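Local structure of peptidase S9 prolyl oligopeptidase catalytic domain-containing protein (Pyrococcus horikoshii, 4HXF) at residues F600-K605 / E609-E614; E295-K300 / L312-E317; F529-V534 / Y558-D563. The protein is an acylaminoacyl peptidase, probably acting as a serine protease, whose self-compartmentalizing hexamer achieves substrate selection through multimerization. One frame throughout, in Å; residues are numbered along the deposited sequence.

Interactions 1 and 3 belong to the alpha/beta hydrolase part of the chain, with centres about 20 Å apart, and both reach a second subunit; interaction 2 lies in the beta-propeller, its centre about 46 Å from that of interaction 3 and on the opposite side of the chain's centre. Interactions 2 and 3 are buried and apolar: one joins neighbouring propeller blades, the other sets a 3-10 turn against a helix beside the central sheet. Interaction 1 is only partly buried and mixes a charged amine bound to a backbone carbonyl with an arginine resting near an aromatic ring. The three contacts share no helix or strand.

Interaction 1: residues F600-K605 / E609-E614; sequences FERKLK and EGFDVE
Lys603 reaches from the last turns of helix 586-605 to the backbone of Gly610, where the chain doubles back past the helix. Its CB does not head straight for 609-614; CG stands beside the backbone N, and a bend at chi2 (-70°) swings CD round, after which the side chain runs extended. CE arrives 3.1 Å from Gly610 O, and NZ ends in a 2.7 Å hydrogen bond to Gly610 O, approaching with a tilt of 35° from the carbonyl plane. The same amine bonds Glu608 O and forms a salt bridge with Glu567, so it has two carbonyls and a carboxylate as partners, which probably stabilise its largely buried charge. Shortening this side chain to an alanine would remove the amine and is likely to leave Gly610 O, Glu608 O and the Glu567 carboxylate without that partner. Beside it, Arg602 CD lies 4.1 Å from Phe611 CE1, its guanidinium plane 80° from the ring and its charge paired with Glu598 and Glu608. Phe611 also meets Phe599 edge-to-face and packs on Phe133 of a second subunit. A short loop here joins helix 586-605 to the terminal helix 613-617 and folds back along the first helix, in the C-terminal part of the alpha/beta hydrolase domain.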
loop_
_atom_site.group_PDB
_atom_site.type_symbol
_atom_site.label_atom_id
_atom_site.label_comp_id
_atom_site.label_asym_id
_atom_site.label_seq_id
_atom_site.Cartn_x
_atom_site.Cartn_y
_atom_site.Cartn_z
ATOM N N PHE A 600 29.687 -2.336 -34.197
ATOM C CA PHE A 600 30.433 -1.862 -35.351
ATOM C C PHE A 600 31.760 -1.208 -34.981
ATOM O O PHE A 600 32.746 -1.448 -35.654
ATOM C CB PHE A 600 29.593 -0.895 -36.217
ATOM C CG PHE A 600 28.645 -1.600 -37.162
ATOM C CD1 PHE A 600 27.278 -1.329 -37.161
ATOM C CD2 PHE A 600 29.087 -2.631 -38.006
ATOM C CE1 PHE A 600 26.433 -1.900 -38.129
ATOM C CE2 PHE A 600 28.176 -3.301 -38.884
ATOM C CZ PHE A 600 26.873 -2.921 -38.913
ATOM N N GLU A 601 31.822 -0.458 -33.858
ATOM C CA GLU A 601 33.095 0.117 -33.375
ATOM C C GLU A 601 34.143 -1.014 -33.180
ATOM O O GLU A 601 35.293 -0.801 -33.511
ATOM C CB GLU A 601 32.864 0.859 -32.061
ATOM C CG GLU A 601 32.110 2.228 -32.253
ATOM C CD GLU A 601 32.967 3.272 -32.910
ATOM O OE1 GLU A 601 32.879 3.443 -34.089
ATOM O OE2 GLU A 601 33.799 3.823 -32.237
ATOM N N ARG A 602 33.702 -2.120 -32.586
ATOM C CA ARG A 602 34.590 -3.170 -32.117
ATOM C C ARG A 602 34.787 -4.333 -33.084
ATOM O O ARG A 602 35.660 -5.230 -32.787
ATOM C CB ARG A 602 34.181 -3.644 -30.715
ATOM C CG ARG A 602 34.246 -2.537 -29.663
ATOM C CD ARG A 602 33.446 -2.849 -28.425
ATOM N NE ARG A 602 33.431 -1.718 -27.513
ATOM C CZ ARG A 602 34.286 -1.479 -26.514
ATOM N NH1 ARG A 602 35.311 -2.273 -26.231
ATOM N NH2 ARG A 602 34.055 -0.389 -25.738
ATOM N N LYS A 603 34.005 -4.365 -34.191
ATOM C CA LYS A 603 34.109 -5.432 -35.120
ATOM C C LYS A 603 34.380 -4.962 -36.544
ATOM O O LYS A 603 34.902 -5.724 -37.385
ATOM C CB LYS A 603 32.849 -6.348 -35.050
ATOM C CG LYS A 603 32.693 -6.996 -33.657
ATOM C CD LYS A 603 33.690 -8.035 -33.298
ATOM C CE LYS A 603 33.547 -8.393 -31.839
ATOM N NZ LYS A 603 34.603 -9.320 -31.411
ATOM N N LEU A 604 34.003 -3.738 -36.823
ATOM C CA LEU A 604 34.123 -3.185 -38.168
ATOM C C LEU A 604 35.207 -2.090 -38.271
ATOM O O LEU A 604 36.170 -2.225 -39.048
ATOM C CB LEU A 604 32.781 -2.658 -38.743
ATOM C CG LEU A 604 32.845 -2.096 -40.141
ATOM C CD1 LEU A 604 33.208 -3.146 -41.218
ATOM C CD2 LEU A 604 31.509 -1.422 -40.526
ATOM N N LYS A 605 35.073 -1.032 -37.481
ATOM C CA LYS A 605 36.053 0.045 -37.551
ATOM C C LYS A 605 37.459 -0.482 -37.175
ATOM O O LYS A 605 38.473 -0.145 -37.834
ATOM C CB LYS A 605 35.603 1.153 -36.566
ATOM C CG LYS A 605 36.530 2.342 -36.570
ATOM C CD LYS A 605 36.146 3.438 -35.581
ATOM C CE LYS A 605 35.058 4.407 -36.197
ATOM N NZ LYS A 605 34.415 5.320 -35.160
ATOM N N GLU A 609 38.868 -8.893 -30.177
ATOM C CA GLU A 609 38.159 -10.097 -29.797
ATOM C C GLU A 609 37.075 -9.908 -28.758
ATOM O O GLU A 609 37.115 -9.000 -27.888
ATOM C CB GLU A 609 39.191 -11.149 -29.306
ATOM C CG GLU A 609 40.093 -11.637 -30.445
ATOM C CD GLU A 609 40.894 -12.883 -30.086
ATOM O OE1 GLU A 609 41.274 -13.050 -28.898
ATOM O OE2 GLU A 609 41.139 -13.689 -31.006
ATOM N N GLY A 610 36.090 -10.798 -28.805
ATOM C CA GLY A 610 35.023 -10.897 -27.795
ATOM C C GLY A 610 34.028 -9.741 -27.885
ATOM O O GLY A 610 34.126 -8.863 -28.787
ATOM N N PHE A 611 33.039 -9.754 -26.980
ATOM C CA PHE A 611 32.115 -8.675 -26.834
ATOM C C PHE A 611 31.564 -8.733 -25.385
ATOM O O PHE A 611 30.499 -9.253 -25.137
ATOM C CB PHE A 611 31.059 -8.738 -27.927
ATOM C CG PHE A 611 30.296 -7.466 -28.152
ATOM C CD1 PHE A 611 30.856 -6.358 -28.804
ATOM C CD2 PHE A 611 29.037 -7.356 -27.746
ATOM C CE1 PHE A 611 30.169 -5.205 -29.001
ATOM C CE2 PHE A 611 28.298 -6.185 -28.018
ATOM C CZ PHE A 611 28.909 -5.076 -28.628
ATOM N N ASP A 612 32.299 -8.101 -24.476
ATOM C CA ASP A 612 31.927 -8.091 -23.045
ATOM C C ASP A 612 30.837 -7.064 -22.851
ATOM O O ASP A 612 31.097 -5.887 -22.600
ATOM C CB ASP A 612 33.118 -7.714 -22.192
ATOM C CG ASP A 612 32.809 -7.857 -20.671
ATOM O OD1 ASP A 612 33.780 -8.006 -19.894
ATOM O OD2 ASP A 612 31.589 -7.850 -20.289
ATOM N N VAL A 613 29.601 -7.466 -23.047
ATOM C CA VAL A 613 28.482 -6.526 -23.039
ATOM C C VAL A 613 28.322 -5.826 -21.648
ATOM O O VAL A 613 27.882 -4.701 -21.561
ATOM C CB VAL A 613 27.229 -7.297 -23.501
ATOM C CG1 VAL A 613 26.656 -8.210 -22.379
ATOM C CG2 VAL A 613 26.255 -6.370 -24.096
ATOM N N GLU A 614 28.709 -6.483 -20.560
ATOM C CA GLU A 614 28.567 -5.852 -19.231
ATOM C C GLU A 614 29.446 -4.553 -19.169
ATOM O O GLU A 614 28.967 -3.434 -18.841
ATOM C CB GLU A 614 28.959 -6.868 -18.148
#

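Interaction 2: residues E295-K300 / L312-E317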
loop_
_atom_site.group_PDB
_atom_site.type_symbol
_atom_site.label_atom_id
_atom_site.label_comp_id
_atom_site.label_asym_id
_atom_site.label_seq_id
_atom_site.Cartn_x
_atom_site.Cartn_y
_atom_site.Cartn_z
ATOM N N GLU A 295 -0.162 18.217 -58.197
ATOM C CA GLU A 295 0.922 18.182 -57.227
ATOM C C GLU A 295 0.709 19.181 -56.110
ATOM O O GLU A 295 0.347 20.323 -56.369
ATOM C CB GLU A 295 2.236 18.481 -57.925
ATOM C CG GLU A 295 3.503 18.358 -57.109
ATOM C CD GLU A 295 4.714 18.863 -57.895
ATOM O OE1 GLU A 295 5.470 19.650 -57.328
ATOM O OE2 GLU A 295 4.874 18.442 -59.045
ATOM N N ILE A 296 0.893 18.736 -54.852
ATOM C CA ILE A 296 0.849 19.634 -53.705
ATOM C C ILE A 296 2.211 19.766 -53.007
ATOM O O ILE A 296 2.738 20.859 -52.909
ATOM C CB ILE A 296 -0.184 19.261 -52.636
ATOM C CG1 ILE A 296 -1.557 19.030 -53.233
ATOM C CG2 ILE A 296 -0.280 20.410 -51.681
ATOM C CD1 ILE A 296 -2.140 20.334 -53.757
ATOM N N ALA A 297 2.842 18.671 -52.582
ATOM C CA ALA A 297 4.110 18.713 -51.871
ATOM C C ALA A 297 4.921 17.546 -52.376
ATOM O O ALA A 297 4.786 16.396 -51.860
ATOM C CB ALA A 297 3.912 18.696 -50.323
ATOM N N LYS A 298 5.794 17.865 -53.314
ATOM C CA LYS A 298 6.656 16.833 -53.924
ATOM C C LYS A 298 8.064 17.279 -53.692
ATOM O O LYS A 298 8.403 18.463 -53.971
ATOM C CB LYS A 298 6.318 16.736 -55.420
ATOM C CG LYS A 298 7.279 15.847 -56.207
ATOM C CD LYS A 298 6.882 15.599 -57.656
ATOM C CE LYS A 298 7.967 14.774 -58.374
ATOM N NZ LYS A 298 7.779 14.962 -59.864
ATOM N N GLY A 299 8.920 16.420 -53.215
ATOM C CA GLY A 299 10.363 16.796 -53.064
ATOM C C GLY A 299 11.094 15.641 -52.429
ATOM O O GLY A 299 10.601 14.479 -52.359
ATOM N N LYS A 300 12.305 15.955 -51.953
ATOM C CA LYS A 300 13.132 14.959 -51.238
ATOM C C LYS A 300 12.662 14.867 -49.801
ATOM O O LYS A 300 13.300 15.386 -48.850
ATOM C CB LYS A 300 14.613 15.366 -51.326
ATOM C CG LYS A 300 15.162 15.310 -52.738
ATOM C CD LYS A 300 16.672 15.612 -52.656
ATOM C CE LYS A 300 17.528 14.996 -53.788
ATOM N NZ LYS A 300 18.922 14.506 -53.280
ATOM N N LEU A 312 -5.621 22.743 -45.690
ATOM C CA LEU A 312 -4.823 21.504 -45.889
ATOM C C LEU A 312 -3.488 21.620 -45.062
ATOM O O LEU A 312 -2.676 22.526 -45.281
ATOM C CB LEU A 312 -4.471 21.231 -47.349
ATOM C CG LEU A 312 -3.498 20.068 -47.712
ATOM C CD1 LEU A 312 -4.000 18.711 -47.181
ATOM C CD2 LEU A 312 -3.288 20.120 -49.203
ATOM N N ILE A 313 -3.312 20.618 -44.212
ATOM C CA ILE A 313 -2.090 20.563 -43.383
ATOM C C ILE A 313 -1.459 19.193 -43.522
ATOM O O ILE A 313 -2.167 18.186 -43.788
ATOM C CB ILE A 313 -2.406 20.919 -41.953
ATOM C CG1 ILE A 313 -3.539 20.120 -41.378
ATOM C CG2 ILE A 313 -2.705 22.423 -41.828
ATOM C CD1 ILE A 313 -3.263 19.085 -40.392
ATOM N N TYR A 314 -0.148 19.166 -43.314
ATOM C CA TYR A 314 0.568 17.903 -43.420
ATOM C C TYR A 314 1.852 17.924 -42.644
ATOM O O TYR A 314 2.466 18.935 -42.394
ATOM C CB TYR A 314 0.813 17.596 -44.918
ATOM C CG TYR A 314 1.501 18.637 -45.741
ATOM C CD1 TYR A 314 0.745 19.593 -46.433
ATOM C CD2 TYR A 314 2.898 18.680 -45.877
ATOM C CE1 TYR A 314 1.337 20.547 -47.201
ATOM C CE2 TYR A 314 3.531 19.644 -46.681
ATOM C CZ TYR A 314 2.721 20.546 -47.389
ATOM O OH TYR A 314 3.303 21.477 -48.166
ATOM N N LEU A 315 2.276 16.723 -42.312
ATOM C CA LEU A 315 3.572 16.532 -41.619
ATOM C C LEU A 315 4.597 16.082 -42.668
ATOM O O LEU A 315 4.339 15.107 -43.387
ATOM C CB LEU A 315 3.430 15.408 -40.594
ATOM C CG LEU A 315 2.690 15.615 -39.293
ATOM C CD1 LEU A 315 2.538 14.401 -38.417
ATOM C CD2 LEU A 315 3.374 16.766 -38.465
ATOM N N LYS A 316 5.747 16.771 -42.736
ATOM C CA LYS A 316 6.801 16.478 -43.701
ATOM C C LYS A 316 8.071 16.124 -42.883
ATOM O O LYS A 316 8.470 16.908 -41.978
ATOM C CB LYS A 316 7.049 17.643 -44.596
ATOM C CG LYS A 316 8.245 17.369 -45.596
ATOM C CD LYS A 316 9.023 18.591 -45.992
ATOM C CE LYS A 316 8.189 19.669 -46.648
ATOM N NZ LYS A 316 9.036 20.798 -47.172
ATOM N N GLU A 317 8.623 14.938 -43.139
ATOM C CA GLU A 317 9.906 14.533 -42.624
ATOM C C GLU A 317 10.916 14.557 -43.782
ATOM O O GLU A 317 10.534 14.353 -44.918
ATOM C CB GLU A 317 9.730 13.148 -42.046
ATOM C CG GLU A 317 10.894 12.461 -41.494
ATOM C CD GLU A 317 10.493 11.329 -40.618
ATOM O OE1 GLU A 317 11.109 10.294 -40.754
ATOM O OE2 GLU A 317 9.570 11.437 -39.767
#
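Leu312 opens the strand by meeting Ile296: its CD2 lies 3.9 Å from Ile296 CG2. The isoleucine is modelled in two conformers, so this contact is less certain than the one at Tyr314. Leu312 CG is anti to the backbone N (chi1 173°), which carries the methyls off the strand toward the corner where the chain turns at Ile296. Ile313 points to the other side of the sheet, onto Pro20 and Thr22 of strand 16-23. Tyr314 then returns and makes the second contact. Its CG occupies the crowded position between backbone N and carbonyl carbon (chi1 54°), and the ring extends toward 295-300, its phenol end reaching Ala297. Ala297 CB approaches that end obliquely, 3.6 Å from Tyr314 OH and 3.7 Å from Tyr314 CZ, with Tyr314 CE2 almost as near. The hydroxyl is satisfied by a hydrogen bond with Glu332. This is packing between consecutive blades of a beta-propeller: 295-300 leaves the outermost strand of one four-stranded blade, with Ile296 and Ala297 forming a classic beta bulge opposite Leu286, while 312-317 is the second strand of the next, between 302-308 and 324-328. Leu315 again turns to the far side. Lys316 has its CB on the side of 295-300, yet its amine goes to a salt bridge with Glu332 and a cation-pi contact with Tyr326. Glu317 directs its CB away.

Interaction 3: residues F529-V534 / Y558-D563; sequences FYAKNV and YHVLKD
Ala531 and Leu561 bring their backbones close, the CA of Ala531 lying 6.0 Å from the CA of Leu561, a spacing that the small alanine side chain permits. The first bump is that methyl. Ala531 CB fits into the shallow notch formed by consecutive side chains of the helix, 3.8 Å from Val560 CG1 on one flank and 3.8 Å from Leu561 CD2 on the other. Val560 offers CG1 because this methyl is anti to the backbone N (chi1 163°).

The second bump goes the other way. Leu561 sends its CD2 into a hollow between Ala531 of the 3-10 turn and Val534 just after it. On one wall Leu561 CD2 is 3.5 Å from Ala531 O, which is already engaged in the turn by accepting from Val534 N. On the other wall Val534 CG2 touches Leu561 CD2 at 3.7 Å, and Val534 CB stands at 3.9 Å from Leu561 CD2. The two side chains cross at about a right angle, so the leucine presents a single methyl to the valine instead of lying along it. Leu561 CG sits beside its own backbone N (chi1 -71°), and from there the branch turns toward the loop although the CB starts off to one side. The fit is thus reciprocal, with purely apolar side-chain contacts.

Around this small core, Val534 also rests on Thr477 of helix 467-478, while Leu561 continues inward onto Leu538 and Val568. Tyr498 of a second subunit packs on Val560. Helix 552-563 is the helix of a beta-alpha-beta crossover, following strand 538-543 and preceding strand 568-573, and so links these adjacent parallel strands of the central hydrolase sheet.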
loop_
_atom_site.group_PDB
_atom_site.type_symbol
_atom_site.label_atom_id
_atom_site.label_comp_id
_atom_site.label_asym_id
_atom_site.label_seq_id
_atom_site.Cartn_x
_atom_site.Cartn_y
_atom_site.Cartn_z
ATOM N N PHE A 529 20.804 -22.714 -44.228
ATOM C CA PHE A 529 21.412 -23.871 -44.867
ATOM C C PHE A 529 22.849 -23.612 -45.355
ATOM O O PHE A 529 23.581 -24.560 -45.741
ATOM C CB PHE A 529 20.555 -24.341 -46.001
ATOM C CG PHE A 529 19.307 -24.894 -45.539
ATOM C CD1 PHE A 529 18.232 -24.116 -45.274
ATOM C CD2 PHE A 529 19.266 -26.229 -45.121
ATOM C CE1 PHE A 529 17.100 -24.618 -44.720
ATOM C CE2 PHE A 529 18.120 -26.782 -44.516
ATOM C CZ PHE A 529 16.994 -25.953 -44.358
ATOM N N TYR A 530 23.256 -22.349 -45.366
ATOM C CA TYR A 530 24.587 -21.929 -45.799
ATOM C C TYR A 530 25.418 -21.364 -44.713
ATOM O O TYR A 530 26.437 -20.697 -44.939
ATOM C CB TYR A 530 24.397 -20.823 -46.886
ATOM C CG TYR A 530 23.559 -21.286 -48.099
ATOM C CD1 TYR A 530 22.181 -21.069 -48.139
ATOM C CD2 TYR A 530 24.150 -21.681 -49.273
ATOM C CE1 TYR A 530 21.432 -21.408 -49.228
ATOM C CE2 TYR A 530 23.371 -21.959 -50.433
ATOM C CZ TYR A 530 22.002 -21.792 -50.370
ATOM O OH TYR A 530 21.270 -22.235 -51.462
ATOM N N ALA A 531 24.986 -21.622 -43.462
ATOM C CA ALA A 531 25.736 -21.154 -42.260
ATOM C C ALA A 531 27.221 -21.474 -42.280
ATOM O O ALA A 531 27.988 -20.674 -41.771
ATOM C CB ALA A 531 25.051 -21.789 -41.052
ATOM N N LYS A 532 27.615 -22.622 -42.817
ATOM C CA LYS A 532 29.046 -22.982 -42.846
ATOM C C LYS A 532 29.924 -21.943 -43.564
ATOM O O LYS A 532 31.096 -21.849 -43.327
ATOM C CB LYS A 532 29.259 -24.417 -43.354
ATOM C CG LYS A 532 28.965 -24.537 -44.816
ATOM C CD LYS A 532 29.209 -25.942 -45.423
ATOM C CE LYS A 532 28.342 -26.103 -46.713
ATOM N N ASN A 533 29.312 -21.178 -44.442
ATOM C CA ASN A 533 30.041 -20.212 -45.239
ATOM C C ASN A 533 30.434 -18.945 -44.510
ATOM O O ASN A 533 31.240 -18.118 -45.071
ATOM C CB ASN A 533 29.200 -19.768 -46.450
ATOM C CG ASN A 533 28.934 -20.867 -47.464
ATOM O OD1 ASN A 533 29.530 -21.951 -47.446
ATOM N ND2 ASN A 533 28.041 -20.580 -48.417
ATOM N N VAL A 534 29.789 -18.680 -43.393
ATOM C CA VAL A 534 29.965 -17.387 -42.683
ATOM C C VAL A 534 31.392 -17.252 -42.153
ATOM O O VAL A 534 31.952 -18.221 -41.533
ATOM C CB VAL A 534 28.968 -17.187 -41.572
ATOM C CG1 VAL A 534 29.225 -15.888 -40.745
ATOM C CG2 VAL A 534 27.551 -17.247 -42.125
ATOM N N TYR A 558 21.645 -18.408 -34.836
ATOM C CA TYR A 558 22.601 -18.314 -33.754
ATOM C C TYR A 558 23.115 -19.688 -33.287
ATOM O O TYR A 558 24.359 -19.947 -33.304
ATOM C CB TYR A 558 21.998 -17.570 -32.565
ATOM C CG TYR A 558 22.962 -17.510 -31.370
ATOM C CD1 TYR A 558 24.055 -16.663 -31.363
ATOM C CD2 TYR A 558 22.836 -18.394 -30.340
ATOM C CE1 TYR A 558 24.968 -16.676 -30.314
ATOM C CE2 TYR A 558 23.745 -18.461 -29.307
ATOM C CZ TYR A 558 24.817 -17.569 -29.300
ATOM O OH TYR A 558 25.772 -17.580 -28.309
ATOM N N HIS A 559 22.195 -20.614 -32.931
ATOM C CA HIS A 559 22.659 -21.927 -32.481
ATOM C C HIS A 559 23.477 -22.718 -33.508
ATOM O O HIS A 559 24.474 -23.378 -33.196
ATOM C CB HIS A 559 21.483 -22.816 -32.031
ATOM C CG HIS A 559 20.851 -22.434 -30.743
ATOM N ND1 HIS A 559 19.588 -22.829 -30.380
ATOM C CD2 HIS A 559 21.411 -21.819 -29.573
ATOM C CE1 HIS A 559 19.371 -22.438 -29.040
ATOM N NE2 HIS A 559 20.488 -21.855 -28.586
ATOM N N VAL A 560 22.981 -22.656 -34.761
ATOM C CA VAL A 560 23.620 -23.399 -35.845
ATOM C C VAL A 560 24.968 -22.798 -36.125
ATOM O O VAL A 560 25.957 -23.546 -36.303
ATOM C CB VAL A 560 22.722 -23.506 -37.078
ATOM C CG1 VAL A 560 23.554 -23.903 -38.281
ATOM C CG2 VAL A 560 21.514 -24.446 -36.817
ATOM N N LEU A 561 25.074 -21.485 -36.184
ATOM C CA LEU A 561 26.414 -20.832 -36.348
ATOM C C LEU A 561 27.379 -21.187 -35.183
ATOM O O LEU A 561 28.542 -21.528 -35.430
ATOM C CB LEU A 561 26.239 -19.269 -36.528
ATOM C CG LEU A 561 25.642 -18.810 -37.833
ATOM C CD1 LEU A 561 25.185 -17.384 -37.622
ATOM C CD2 LEU A 561 26.651 -18.997 -38.968
ATOM N N LYS A 562 26.899 -21.262 -33.954
ATOM C CA LYS A 562 27.728 -21.671 -32.867
ATOM C C LYS A 562 28.129 -23.167 -33.017
ATOM O O LYS A 562 29.274 -23.527 -32.714
ATOM C CB LYS A 562 26.984 -21.478 -31.530
ATOM C CG LYS A 562 26.860 -19.998 -31.130
ATOM C CD LYS A 562 28.143 -19.259 -30.777
ATOM C CE LYS A 562 28.843 -19.881 -29.719
ATOM N NZ LYS A 562 30.146 -19.094 -29.326
ATOM N N ASP A 563 27.211 -24.001 -33.522
ATOM C CA ASP A 563 27.469 -25.452 -33.699
ATOM C C ASP A 563 28.604 -25.641 -34.726
ATOM O O ASP A 563 29.298 -26.641 -34.728
ATOM C CB ASP A 563 26.233 -26.147 -34.207
ATOM C CG ASP A 563 26.169 -27.624 -33.877
ATOM O OD1 ASP A 563 26.825 -28.080 -32.935
ATOM O OD2 ASP A 563 25.435 -28.336 -34.596
#